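Local coordinates for protein oxidoreductase NdmD (Pseudomonas putida, PDB 6ICM) that oxidises NADH and passes the electrons to the N-demethylases NdmA and NdmB in caffeine degradation, this chain being its [2Fe-2S] ferredoxin-type domain, at residues 55-60 / 70-75. Numbering follows the deposited sequence.
With FES (Fe2/s2 (inorganic) cluster), chain K.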
loop_
_atom_site.group_PDB
_atom_site.type_symbol
_atom_site.label_atom_id
_atom_site.label_comp_id
_atom_site.label_asym_id
_atom_site.label_seq_id
_atom_site.Cartn_x
_atom_site.Cartn_y
_atom_site.Cartn_z
ATOM N N HIS D 55 -26.886 -3.782 -55.185
ATOM C CA HIS D 55 -26.177 -3.831 -53.926
ATOM C C HIS D 55 -27.090 -4.388 -52.854
ATOM O O HIS D 55 -28.289 -4.149 -52.886
ATOM C CB HIS D 55 -25.643 -2.449 -53.567
ATOM C CG HIS D 55 -24.968 -1.802 -54.727
ATOM N ND1 HIS D 55 -23.714 -2.184 -55.142
ATOM C CD2 HIS D 55 -25.363 -0.809 -55.562
ATOM C CE1 HIS D 55 -23.374 -1.466 -56.201
ATOM N NE2 HIS D 55 -24.353 -0.618 -56.470
ATOM N N HIS D 56 -26.521 -5.236 -51.979
ATOM C CA HIS D 56 -27.171 -5.795 -50.802
ATOM C C HIS D 56 -26.312 -5.583 -49.576
ATOM O O HIS D 56 -26.522 -6.263 -48.579
ATOM C CB HIS D 56 -27.429 -7.288 -50.957
ATOM C CG HIS D 56 -28.261 -7.633 -52.147
ATOM N ND1 HIS D 56 -27.961 -8.700 -52.962
ATOM C CD2 HIS D 56 -29.376 -7.066 -52.666
ATOM C CE1 HIS D 56 -28.842 -8.770 -53.940
ATOM N NE2 HIS D 56 -29.714 -7.792 -53.783
ATOM N N ASP D 57 -25.353 -4.667 -49.629
ATOM C CA ASP D 57 -24.452 -4.465 -48.511
ATOM C C ASP D 57 -24.990 -3.375 -47.598
ATOM O O ASP D 57 -25.974 -2.690 -47.898
ATOM C CB ASP D 57 -23.068 -4.078 -49.011
ATOM C CG ASP D 57 -23.087 -2.771 -49.761
ATOM O OD1 ASP D 57 -23.583 -2.778 -50.911
ATOM O OD2 ASP D 57 -22.637 -1.739 -49.201
ATOM N N THR D 58 -24.311 -3.216 -46.470
ATOM C CA THR D 58 -24.538 -2.140 -45.529
ATOM C C THR D 58 -23.225 -1.429 -45.238
ATOM O O THR D 58 -22.950 -1.001 -44.111
ATOM C CB THR D 58 -25.202 -2.663 -44.251
ATOM O OG1 THR D 58 -24.433 -3.736 -43.681
ATOM C CG2 THR D 58 -26.640 -3.151 -44.545
ATOM N N TYR D 59 -22.394 -1.304 -46.264
ATOM C CA TYR D 59 -21.139 -0.571 -46.177
ATOM C C TYR D 59 -21.081 0.615 -47.123
ATOM O O TYR D 59 -20.554 1.668 -46.761
ATOM C CB TYR D 59 -19.962 -1.509 -46.468
ATOM C CG TYR D 59 -18.620 -0.816 -46.471
ATOM C CD1 TYR D 59 -17.970 -0.500 -45.284
ATOM C CD2 TYR D 59 -18.001 -0.477 -47.660
ATOM C CE1 TYR D 59 -16.735 0.152 -45.287
ATOM C CE2 TYR D 59 -16.782 0.169 -47.672
ATOM C CZ TYR D 59 -16.150 0.488 -46.487
ATOM O OH TYR D 59 -14.917 1.126 -46.531
ATOM N N LEU D 60 -21.611 0.487 -48.332
ATOM C CA LEU D 60 -21.466 1.560 -49.301
ATOM C C LEU D 60 -22.548 2.606 -49.129
ATOM O O LEU D 60 -23.729 2.276 -48.990
ATOM C CB LEU D 60 -21.494 1.013 -50.728
ATOM C CG LEU D 60 -20.217 0.262 -51.093
ATOM C CD1 LEU D 60 -20.476 -0.677 -52.216
ATOM C CD2 LEU D 60 -19.082 1.224 -51.458
ATOM N N TRP D 70 -18.168 0.723 -57.531
ATOM C CA TRP D 70 -17.828 -0.201 -56.453
ATOM C C TRP D 70 -18.885 -1.285 -56.322
ATOM O O TRP D 70 -20.036 -1.114 -56.730
ATOM C CB TRP D 70 -17.725 0.498 -55.106
ATOM C CG TRP D 70 -16.871 1.674 -55.102
ATOM C CD1 TRP D 70 -17.271 2.979 -55.113
ATOM C CD2 TRP D 70 -15.448 1.686 -55.072
ATOM N NE1 TRP D 70 -16.173 3.808 -55.090
ATOM C CE2 TRP D 70 -15.042 3.038 -55.058
ATOM C CE3 TRP D 70 -14.478 0.689 -55.047
ATOM C CZ2 TRP D 70 -13.708 3.416 -55.031
ATOM C CZ3 TRP D 70 -13.148 1.063 -55.011
ATOM C CH2 TRP D 70 -12.775 2.417 -55.004
ATOM N N ILE D 71 -18.482 -2.395 -55.701
ATOM C CA ILE D 71 -19.379 -3.512 -55.427
ATOM C C ILE D 71 -18.767 -4.333 -54.304
ATOM O O ILE D 71 -17.544 -4.446 -54.192
ATOM C CB ILE D 71 -19.635 -4.387 -56.686
ATOM C CG1 ILE D 71 -20.757 -5.387 -56.406
ATOM C CG2 ILE D 71 -18.374 -5.151 -57.109
ATOM C CD1 ILE D 71 -21.160 -6.220 -57.564
ATOM N N MET D 72 -19.628 -4.903 -53.460
ATOM C CA MET D 72 -19.228 -5.813 -52.400
ATOM C C MET D 72 -19.596 -7.224 -52.846
ATOM O O MET D 72 -20.777 -7.612 -52.772
ATOM C CB MET D 72 -19.928 -5.448 -51.088
ATOM C CG MET D 72 -20.013 -3.943 -50.830
ATOM S SD MET D 72 -18.406 -3.111 -50.655
ATOM C CE MET D 72 -17.666 -4.210 -49.447
ATOM N N PRO D 73 -18.647 -8.014 -53.352
ATOM C CA PRO D 73 -19.009 -9.298 -53.974
ATOM C C PRO D 73 -19.555 -10.332 -53.018
ATOM O O PRO D 73 -20.170 -11.303 -53.481
ATOM C CB PRO D 73 -17.692 -9.774 -54.597
ATOM C CG PRO D 73 -16.635 -8.934 -53.972
ATOM C CD PRO D 73 -17.266 -7.626 -53.658
ATOM N N CYS D 74 -19.362 -10.169 -51.713
ATOM C CA CYS D 74 -19.835 -11.185 -50.789
ATOM C C CYS D 74 -21.351 -11.288 -50.776
ATOM O O CYS D 74 -21.875 -12.353 -50.420
ATOM C CB CYS D 74 -19.329 -10.890 -49.380
ATOM S SG CYS D 74 -19.940 -9.330 -48.703
ATOM N N VAL D 75 -22.068 -10.214 -51.143
ATOM C CA VAL D 75 -23.521 -10.198 -50.997
ATOM C C VAL D 75 -24.196 -9.554 -52.197
ATOM O O VAL D 75 -25.401 -9.728 -52.398
ATOM C CB VAL D 75 -23.959 -9.490 -49.695
ATOM C CG1 VAL D 75 -23.333 -10.136 -48.465
ATOM C CG2 VAL D 75 -23.662 -7.991 -49.735
HETATM FE FE1 FES K . -16.972 -7.845 -45.394
HETATM FE FE2 FES K . -18.004 -8.318 -48.209
HETATM S S1 FES K . -16.545 -9.337 -46.934
HETATM S S2 FES K . -18.443 -6.826 -46.642
#
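M72 lies across D57, with the two side chains at about a right angle. Its CG rests against the carboxylate carbon of D57, 3.5 Å from CG. From there the methionine bends at both chi2 (-63°) and chi3 (-50°). This brings SD beside L60, 3.6 Å from its CD1, and lets CE reach towards the cluster, 3.9 Å from S2 of FES. SD also makes an oblique Met-aromatic contact with Y59, 4.0 Å from CD2. The other L60 methyl, CD2, packs on CB of W70, while the indole leads away.

The D57 carboxylate is held by its own loop. OD2 accepts from the backbone N of L60 (2.6 Å), nearly along the C-O axis, and from N of Y59, on the anti side. The two bonds form an Asx turn and Asx motif, which should limit rotation of the carboxylate beside M72.

At the other end, the H56 ring meets the V75 carbonyl edge-on. ND1 donates to V75 O at 2.8 Å, in the ring plane, with an N-H...O angle of 153°. CG2 of V75 packs against the H56 backbone, 3.5 Å from O.

Two residues on from M72, C74 binds FE2 through SG, at 2.2 Å. C44 binds the same iron. The contact sets the 70-75 segment, which carries the cysteine ligand C74, against the loop between strand 50-54 and helix 62-65. Strand 70-71 pairs antiparallel with strand 46-48, and I71 and P73 pack against helix 21-27.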